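Local coordinates for protein alpha-1,2-mannosidase (Bacteroides thetaiotaomicron, PDB 2WW2) that hydrolyses alpha-mannosides with inversion of configuration, as a calcium-dependent mannosidase of glycoside hydrolase family 92, at residues I380-S386 and E450-A454; V353-I358 and L387-A391; D455-R460 and Y474-A478. All coordinates share one frame; numbering follows the deposited sequence.

How the contacts relate
The three contacts form a chain of neighbours among helices that all fall in the family 92 catalytic region. Contact 1 shares helix 383-393 with contact 2 and helix 444-465 with contact 3, and its centre lies about 13 Å from that of contact 2 and about 10 Å from that of contact 3; the centres of contacts 2 and 3 are about 17 Å apart. In sequence, contacts 1 and 2 interleave, whereas contact 3 follows both. Val-385 of contact 1, packed on Cys-457 and Ile-458, and Val-389 of contact 2, touching Cys-457 O, connect both to contact 3. Helices 347-364, 383-393, 444-465 and 468-475 are thus tied into one continuous helical body.

Contact 1: I380-S386 and E450-A454; sequences IGNNSVS and EYAYA
Gly-381, in the loop leading into helix 383-393, brings its backbone against helix 444-465 at Glu-450, their CA atoms 5.2 Å apart. With no side chain in between, Gly-381 CA rests 3.9 Å from Glu-450 CB and also meets the edge of the Tyr-451 ring. Before it, Ile-380 crosses the bent Glu-450 chain at about a right angle, CD1 touching CG at 3.7 Å. Beyond it, Asn-382 CB meets Ala-454 CB at 3.7 Å. The Asn-383 amide sits between the Glu-450 carboxylate and the Tyr-453 ring, its plane nearly perpendicular (80°) to the carboxylate. Tyr-453 swings its ring toward the first turn of helix 383-393 with CG anti to its own nitrogen (chi1 168°). There its OH lies 2.9 Å from Ser-386 OG, a probable hydrogen bond, and it also bonds to Pro-647 O. A phenylalanine in place of Tyr-453 lacks this hydroxyl and would probably leave Pro-647 O without this partner and Ser-386 OG free to turn elsewhere. Two waters complete the seam: one joins Gly-381 N to Tyr-451 OH, which also bonds to Asp-425 O, and the other links Asn-382 N to Glu-450 O at 2.8 Å from each. Glu-450 OE2 forms a salt bridge with Arg-336, so its buried charge is probably balanced, while the loop meets the helix through close carbon contacts, with waters serving backbone polar atoms.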
loop_
_atom_site.group_PDB
_atom_site.type_symbol
_atom_site.label_atom_id
_atom_site.label_comp_id
_atom_site.label_asym_id
_atom_site.label_seq_id
_atom_site.Cartn_x
_atom_site.Cartn_y
_atom_site.Cartn_z
ATOM N N ILE A 380 7.225 18.901 -20.884
ATOM C CA ILE A 380 6.848 18.446 -22.219
ATOM C C ILE A 380 5.701 19.283 -22.781
ATOM O O ILE A 380 5.142 20.148 -22.090
ATOM C CB ILE A 380 6.371 16.962 -22.187
ATOM C CG1 ILE A 380 5.073 16.851 -21.369
ATOM C CG2 ILE A 380 7.482 16.015 -21.645
ATOM C CD1 ILE A 380 4.516 15.427 -21.323
ATOM N N GLY A 381 5.345 19.015 -24.034
ATOM C CA GLY A 381 4.118 19.571 -24.608
ATOM C C GLY A 381 4.329 20.814 -25.458
ATOM O O GLY A 381 5.452 21.329 -25.558
ATOM N N ASN A 382 3.240 21.299 -26.059
ATOM C CA ASN A 382 3.257 22.527 -26.843
ATOM C C ASN A 382 2.181 23.449 -26.282
ATOM O O ASN A 382 1.350 24.002 -27.011
ATOM C CB ASN A 382 2.954 22.219 -28.327
ATOM C CG ASN A 382 4.088 21.462 -29.015
ATOM O OD1 ASN A 382 5.274 21.539 -28.621
ATOM N ND2 ASN A 382 3.739 20.729 -30.036
ATOM N N ASN A 383 2.177 23.612 -24.964
ATOM C CA ASN A 383 1.109 24.371 -24.357
ATOM C C ASN A 383 1.227 25.891 -24.503
ATOM O O ASN A 383 0.286 26.628 -24.175
ATOM C CB ASN A 383 0.896 23.912 -22.915
ATOM C CG ASN A 383 0.527 22.443 -22.852
ATOM O OD1 ASN A 383 1.255 21.617 -22.266
ATOM N ND2 ASN A 383 -0.573 22.095 -23.501
ATOM N N SER A 384 2.358 26.356 -25.025
ATOM C CA SER A 384 2.437 27.723 -25.515
ATOM C C SER A 384 1.220 28.008 -26.424
ATOM O O SER A 384 0.638 29.106 -26.414
ATOM C CB SER A 384 3.718 27.921 -26.324
ATOM O OG SER A 384 3.821 26.934 -27.352
ATOM N N VAL A 385 0.871 27.018 -27.238
ATOM C CA VAL A 385 -0.242 27.161 -28.170
ATOM C C VAL A 385 -1.551 27.390 -27.418
ATOM O O VAL A 385 -2.393 28.217 -27.798
ATOM C CB VAL A 385 -0.345 25.900 -29.048
ATOM C CG1 VAL A 385 -1.593 25.948 -29.894
ATOM C CG2 VAL A 385 0.941 25.780 -29.921
ATOM N N SER A 386 -1.718 26.673 -26.326
ATOM C CA SER A 386 -2.937 26.804 -25.536
ATOM C C SER A 386 -3.124 28.233 -25.008
ATOM O O SER A 386 -4.223 28.788 -25.075
ATOM C CB SER A 386 -2.928 25.805 -24.370
ATOM O OG SER A 386 -4.045 26.047 -23.517
ATOM N N GLU A 450 -0.283 15.184 -24.910
ATOM C CA GLU A 450 -0.159 16.643 -24.913
ATOM C C GLU A 450 -0.235 17.187 -26.350
ATOM O O GLU A 450 -0.830 18.236 -26.602
ATOM C CB GLU A 450 1.175 17.064 -24.268
ATOM C CG GLU A 450 1.324 16.690 -22.778
ATOM C CD GLU A 450 0.629 17.669 -21.832
ATOM O OE1 GLU A 450 0.304 18.788 -22.285
ATOM O OE2 GLU A 450 0.400 17.327 -20.626
ATOM N N TYR A 451 0.361 16.471 -27.291
ATOM C CA TYR A 451 0.387 16.940 -28.679
ATOM C C TYR A 451 -0.988 16.885 -29.365
ATOM O O TYR A 451 -1.317 17.769 -30.168
ATOM C CB TYR A 451 1.368 16.130 -29.523
ATOM C CG TYR A 451 2.822 16.167 -29.080
ATOM C CD1 TYR A 451 3.284 17.113 -28.165
ATOM C CD2 TYR A 451 3.725 15.248 -29.590
ATOM C CE1 TYR A 451 4.624 17.122 -27.767
ATOM C CE2 TYR A 451 5.066 15.255 -29.212
ATOM C CZ TYR A 451 5.502 16.192 -28.297
ATOM O OH TYR A 451 6.820 16.201 -27.912
ATOM N N ALA A 452 -1.767 15.843 -29.090
ATOM C CA ALA A 452 -3.112 15.741 -29.677
ATOM C C ALA A 452 -3.963 16.949 -29.239
ATOM O O ALA A 452 -4.744 17.507 -30.012
ATOM C CB ALA A 452 -3.776 14.429 -29.268
ATOM N N TYR A 453 -3.787 17.360 -27.990
ATOM C CA TYR A 453 -4.458 18.556 -27.470
ATOM C C TYR A 453 -3.975 19.850 -28.150
ATOM O O TYR A 453 -4.789 20.713 -28.547
ATOM C CB TYR A 453 -4.248 18.655 -25.951
ATOM C CG TYR A 453 -4.657 20.015 -25.385
ATOM C CD1 TYR A 453 -5.982 20.423 -25.394
ATOM C CD2 TYR A 453 -3.698 20.889 -24.851
ATOM C CE1 TYR A 453 -6.354 21.665 -24.875
ATOM C CE2 TYR A 453 -4.057 22.122 -24.345
ATOM C CZ TYR A 453 -5.383 22.501 -24.350
ATOM O OH TYR A 453 -5.740 23.727 -23.863
ATOM N N ALA A 454 -2.661 20.003 -28.275
ATOM C CA ALA A 454 -2.124 21.205 -28.904
ATOM C C ALA A 454 -2.576 21.254 -30.362
ATOM O O ALA A 454 -2.868 22.320 -30.898
ATOM C CB ALA A 454 -0.580 21.226 -28.828
HETATM O O HOH W 1 7.446 17.531 -25.561
HETATM O O HOH W 2 0.551 20.484 -25.584
#

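Contact 2: V353-I358 and L387-A391; sequences VTQSII and LLVDA
Apolar packing dominates where Leu-387 and Leu-388 of helix 383-393 meet Val-353, Thr-354, Ile-357 and Ile-358 of helix 347-364. The segment axes approach to 10.0 Å and run roughly antiparallel, at 142°. Leu-387 works through one methyl, Leu-388 through both. Leu-387 CD2 reaches Ile-357 CD1 at 3.8 Å and Val-353 CG1 at 4.1 Å, the Ile-357 chain crossing that of Leu-387 at about a right angle. Leu-388 spreads its branches differently: CD1 meets Ile-358 CD1 at 4.0 Å and lies near Ile-357 CG2, while CD2 rests on Thr-354 CB at 3.8 Å.

Thr-354 adds a methyl contact, and its first torsion separates methyl from hydroxyl. CG2, placed anti to the carbonyl carbon, faces Ala-391 CB at 3.9 Å and the carbonyl of Leu-387.

The hydrogen bonds of Val-353 and Thr-354 are mainly local to helix 347-364. Thr-354 OG1 bonds to Ser-350 O one turn back, and Val-353 O takes both Ser-356 OG, at 2.7 Å, and Ile-357 N from one face of its carbonyl plane.

Around this interface, His-339 of helix 338-345 touches Val-353 and Leu-387, Phe-331 of helix 331-334 touches Ile-357 and Leu-387, and Met-408 of helix 401-413 packs against Leu-388.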
loop_
_atom_site.group_PDB
_atom_site.type_symbol
_atom_site.label_atom_id
_atom_site.label_comp_id
_atom_site.label_asym_id
_atom_site.label_seq_id
_atom_site.Cartn_x
_atom_site.Cartn_y
_atom_site.Cartn_z
ATOM N N VAL A 353 1.143 38.976 -22.151
ATOM C CA VAL A 353 1.774 37.651 -22.134
ATOM C C VAL A 353 1.733 37.023 -23.515
ATOM O O VAL A 353 2.728 36.428 -23.983
ATOM C CB VAL A 353 1.082 36.701 -21.129
ATOM C CG1 VAL A 353 1.523 35.248 -21.375
ATOM C CG2 VAL A 353 1.414 37.117 -19.693
ATOM N N THR A 354 0.592 37.147 -24.189
ATOM C CA THR A 354 0.483 36.544 -25.529
ATOM C C THR A 354 1.429 37.234 -26.502
ATOM O O THR A 354 2.135 36.555 -27.266
ATOM C CB THR A 354 -0.971 36.526 -26.078
ATOM O OG1 THR A 354 -1.513 37.845 -26.005
ATOM C CG2 THR A 354 -1.847 35.568 -25.228
ATOM N N GLN A 355 1.488 38.566 -26.454
ATOM C CA GLN A 355 2.486 39.289 -27.262
ATOM C C GLN A 355 3.918 38.825 -26.968
ATOM O O GLN A 355 4.746 38.720 -27.879
ATOM C CB GLN A 355 2.453 40.795 -26.982
ATOM C CG GLN A 355 1.409 41.624 -27.697
ATOM C CD GLN A 355 1.355 43.030 -27.105
ATOM O OE1 GLN A 355 0.484 43.349 -26.262
ATOM N NE2 GLN A 355 2.328 43.859 -27.482
ATOM N N SER A 356 4.226 38.581 -25.700
ATOM C CA SER A 356 5.591 38.197 -25.318
ATOM C C SER A 356 5.988 36.817 -25.839
ATOM O O SER A 356 7.166 36.565 -26.108
ATOM C CB SER A 356 5.810 38.279 -23.802
ATOM O OG SER A 356 5.125 37.248 -23.114
ATOM N N ILE A 357 5.014 35.930 -25.992
ATOM C CA ILE A 357 5.274 34.606 -26.554
ATOM C C ILE A 357 5.719 34.762 -28.006
ATOM O O ILE A 357 6.685 34.133 -28.449
ATOM C CB ILE A 357 3.999 33.714 -26.469
ATOM C CG1 ILE A 357 3.778 33.250 -25.028
ATOM C CG2 ILE A 357 4.095 32.500 -27.410
ATOM C CD1 ILE A 357 2.398 32.614 -24.800
ATOM N N ILE A 358 5.016 35.609 -28.748
ATOM C CA ILE A 358 5.395 35.879 -30.144
ATOM C C ILE A 358 6.772 36.570 -30.201
ATOM O O ILE A 358 7.607 36.253 -31.044
ATOM C CB ILE A 358 4.312 36.719 -30.864
ATOM C CG1 ILE A 358 2.992 35.944 -30.874
ATOM C CG2 ILE A 358 4.732 37.068 -32.313
ATOM C CD1 ILE A 358 3.143 34.534 -31.395
ATOM N N LEU A 387 -2.063 28.838 -24.483
ATOM C CA LEU A 387 -2.172 30.221 -23.992
ATOM C C LEU A 387 -2.636 31.166 -25.092
ATOM O O LEU A 387 -3.497 32.017 -24.883
ATOM C CB LEU A 387 -0.823 30.725 -23.480
ATOM C CG LEU A 387 -0.545 30.486 -21.991
ATOM C CD1 LEU A 387 -0.450 28.978 -21.701
ATOM C CD2 LEU A 387 0.764 31.209 -21.616
ATOM N N LEU A 388 -2.051 31.024 -26.272
ATOM C CA LEU A 388 -2.447 31.875 -27.383
ATOM C C LEU A 388 -3.900 31.631 -27.801
ATOM O O LEU A 388 -4.670 32.568 -28.016
ATOM C CB LEU A 388 -1.507 31.667 -28.585
ATOM C CG LEU A 388 -0.025 32.061 -28.429
ATOM C CD1 LEU A 388 0.754 31.768 -29.736
ATOM C CD2 LEU A 388 0.070 33.538 -28.103
ATOM N N VAL A 389 -4.272 30.365 -27.950
ATOM C CA VAL A 389 -5.605 30.056 -28.508
ATOM C C VAL A 389 -6.722 30.281 -27.479
ATOM O O VAL A 389 -7.799 30.811 -27.800
ATOM C CB VAL A 389 -5.647 28.625 -29.050
ATOM C CG1 VAL A 389 -7.082 28.264 -29.470
ATOM C CG2 VAL A 389 -4.655 28.502 -30.238
ATOM N N ASP A 390 -6.468 29.893 -26.236
ATOM C CA ASP A 390 -7.463 30.128 -25.194
ATOM C C ASP A 390 -7.787 31.624 -25.130
ATOM O O ASP A 390 -8.975 32.024 -25.064
ATOM C CB ASP A 390 -6.989 29.609 -23.828
ATOM C CG ASP A 390 -8.063 29.739 -22.756
ATOM O OD1 ASP A 390 -9.149 29.123 -22.923
ATOM O OD2 ASP A 390 -7.835 30.465 -21.756
ATOM N N ALA A 391 -6.741 32.458 -25.164
ATOM C CA ALA A 391 -6.934 33.913 -25.116
ATOM C C ALA A 391 -7.689 34.382 -26.345
ATOM O O ALA A 391 -8.655 35.138 -26.240
ATOM C CB ALA A 391 -5.597 34.635 -25.010
#

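Contact 3: D455-R460 and Y474-A478; sequences DWCIAR and YYQKA
Tyr-474 and Tyr-475 pack on Ile-458 and Ala-459 in a helical hairpin, where helix 468-475 and the residues after it fold back against helix 444-465. The hairpin belongs to the catalytic region of the enzyme, whose clan is built on paired helices of an (alpha/alpha)6 barrel. The chains run in opposed senses, with Ala-459 nearest Tyr-474 and Trp-456 nearest Ala-478.

Two CH-pi contacts support it. Ile-458 CG2, anti to its backbone nitrogen, stands over the centre of the Tyr-474 ring, 3.7 Å from the centroid, while Asp-455 OD1 comes in plane at the ring edge, 3.4 Å from Tyr-474 CE1. Ala-459 CB lies over the centre of the Tyr-475 ring, 3.4 Å from its centroid and 9° off the normal. This close seat suits the small methyl, which also touches Tyr-474 CB at 3.6 Å. Trp-456 closes the far end, its CB 3.9 Å from Ala-478 CB and its CD1 near Tyr-475 CE1.

The hydroxyls are tied down elsewhere: Tyr-474 OH bonds to Thr-412 OG1 and Tyr-475 OH to Glu-463 OE1. Asp-455 is gripped by a salt bridge from Arg-424 to OD1 and a hydrogen bond between OD2 and Tyr-430 OH, and Lys-477 NZ has its own salt bridge to Asp-431. Between Asp-455 and Lys-477 a water donates to Asp-455 OD1 at 3.0 Å and accepts from Lys-477 NZ at 2.7 Å.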
loop_
_atom_site.group_PDB
_atom_site.type_symbol
_atom_site.label_atom_id
_atom_site.label_comp_id
_atom_site.label_asym_id
_atom_site.label_seq_id
_atom_site.Cartn_x
_atom_site.Cartn_y
_atom_site.Cartn_z
ATOM N N ASP A 455 -2.627 20.100 -31.009
ATOM C CA ASP A 455 -3.065 20.077 -32.393
ATOM C C ASP A 455 -4.547 20.459 -32.503
ATOM O O ASP A 455 -4.953 21.154 -33.443
ATOM C CB ASP A 455 -2.787 18.705 -33.019
ATOM C CG ASP A 455 -1.304 18.459 -33.225
ATOM O OD1 ASP A 455 -0.554 19.464 -33.371
ATOM O OD2 ASP A 455 -0.883 17.276 -33.262
ATOM N N TRP A 456 -5.360 19.995 -31.559
ATOM C CA TRP A 456 -6.756 20.452 -31.505
ATOM C C TRP A 456 -6.796 21.991 -31.352
ATOM O O TRP A 456 -7.560 22.674 -32.048
ATOM C CB TRP A 456 -7.524 19.725 -30.381
ATOM C CG TRP A 456 -8.890 20.280 -30.142
ATOM C CD1 TRP A 456 -10.059 19.900 -30.751
ATOM C CD2 TRP A 456 -9.230 21.333 -29.238
ATOM N NE1 TRP A 456 -11.111 20.659 -30.277
ATOM C CE2 TRP A 456 -10.627 21.539 -29.340
ATOM C CE3 TRP A 456 -8.494 22.107 -28.336
ATOM C CZ2 TRP A 456 -11.295 22.500 -28.586
ATOM C CZ3 TRP A 456 -9.159 23.059 -27.583
ATOM C CH2 TRP A 456 -10.546 23.255 -27.721
ATOM N N CYS A 457 -5.959 22.556 -30.477
ATOM C CA CYS A 457 -5.944 24.032 -30.326
ATOM C C CYS A 457 -5.606 24.726 -31.649
ATOM O O CYS A 457 -6.215 25.736 -32.003
ATOM C CB CYS A 457 -4.923 24.493 -29.280
ATOM S SG CYS A 457 -5.345 24.051 -27.610
ATOM N N ILE A 458 -4.619 24.198 -32.370
ATOM C CA ILE A 458 -4.219 24.820 -33.636
ATOM C C ILE A 458 -5.334 24.709 -34.666
ATOM O O ILE A 458 -5.574 25.652 -35.438
ATOM C CB ILE A 458 -2.897 24.230 -34.188
ATOM C CG1 ILE A 458 -1.746 24.623 -33.251
ATOM C CG2 ILE A 458 -2.634 24.718 -35.640
ATOM C CD1 ILE A 458 -0.431 23.829 -33.527
ATOM N N ALA A 459 -6.029 23.573 -34.671
ATOM C CA ALA A 459 -7.157 23.411 -35.598
ATOM C C ALA A 459 -8.234 24.464 -35.298
ATOM O O ALA A 459 -8.793 25.094 -36.207
ATOM C CB ALA A 459 -7.744 22.014 -35.494
ATOM N N ARG A 460 -8.540 24.629 -34.019
ATOM C CA ARG A 460 -9.548 25.600 -33.610
ATOM C C ARG A 460 -9.149 26.995 -34.079
ATOM O O ARG A 460 -9.985 27.750 -34.571
ATOM C CB ARG A 460 -9.682 25.589 -32.087
ATOM C CG ARG A 460 -10.395 24.338 -31.542
ATOM C CD ARG A 460 -11.888 24.629 -31.480
ATOM N NE ARG A 460 -12.067 25.684 -30.500
ATOM C CZ ARG A 460 -13.102 26.510 -30.405
ATOM N NH1 ARG A 460 -14.136 26.438 -31.260
ATOM N NH2 ARG A 460 -13.088 27.413 -29.430
ATOM N N TYR A 474 -5.255 19.709 -38.964
ATOM C CA TYR A 474 -4.970 19.596 -37.551
ATOM C C TYR A 474 -6.053 18.848 -36.785
ATOM O O TYR A 474 -5.748 18.121 -35.841
ATOM C CB TYR A 474 -4.622 20.971 -36.937
ATOM C CG TYR A 474 -3.156 21.287 -37.129
ATOM C CD1 TYR A 474 -2.226 20.961 -36.146
ATOM C CD2 TYR A 474 -2.692 21.868 -38.313
ATOM C CE1 TYR A 474 -0.877 21.208 -36.322
ATOM C CE2 TYR A 474 -1.337 22.113 -38.499
ATOM C CZ TYR A 474 -0.442 21.769 -37.502
ATOM O OH TYR A 474 0.896 22.020 -37.665
ATOM N N TYR A 475 -7.311 19.012 -37.194
ATOM C CA TYR A 475 -8.399 18.241 -36.608
ATOM C C TYR A 475 -8.167 16.743 -36.818
ATOM O O TYR A 475 -8.558 15.925 -35.981
ATOM C CB TYR A 475 -9.760 18.666 -37.186
ATOM C CG TYR A 475 -10.358 19.902 -36.520
ATOM C CD1 TYR A 475 -10.501 19.961 -35.138
ATOM C CD2 TYR A 475 -10.823 20.979 -37.278
ATOM C CE1 TYR A 475 -11.068 21.064 -34.522
ATOM C CE2 TYR A 475 -11.384 22.096 -36.671
ATOM C CZ TYR A 475 -11.514 22.126 -35.299
ATOM O OH TYR A 475 -12.060 23.221 -34.676
ATOM N N GLN A 476 -7.499 16.391 -37.913
ATOM C CA GLN A 476 -7.163 14.987 -38.157
ATOM C C GLN A 476 -6.235 14.419 -37.089
ATOM O O GLN A 476 -6.181 13.208 -36.902
ATOM C CB GLN A 476 -6.543 14.792 -39.546
ATOM N N LYS A 477 -5.512 15.278 -36.372
ATOM C CA LYS A 477 -4.595 14.794 -35.338
ATOM C C LYS A 477 -5.201 14.843 -33.928
ATOM O O LYS A 477 -4.699 14.192 -33.000
ATOM C CB LYS A 477 -3.282 15.583 -35.378
ATOM C CG LYS A 477 -2.620 15.653 -36.762
ATOM C CD LYS A 477 -1.401 16.597 -36.691
ATOM C CE LYS A 477 -0.872 16.981 -38.075
ATOM N NZ LYS A 477 0.513 17.516 -37.970
ATOM N N ALA A 478 -6.274 15.612 -33.773
ATOM C CA ALA A 478 -6.939 15.773 -32.484
ATOM C C ALA A 478 -7.291 14.440 -31.817
ATOM O O ALA A 478 -7.198 14.322 -30.600
ATOM C CB ALA A 478 -8.197 16.662 -32.626
HETATM O O HOH W 3 1.229 18.799 -35.646
#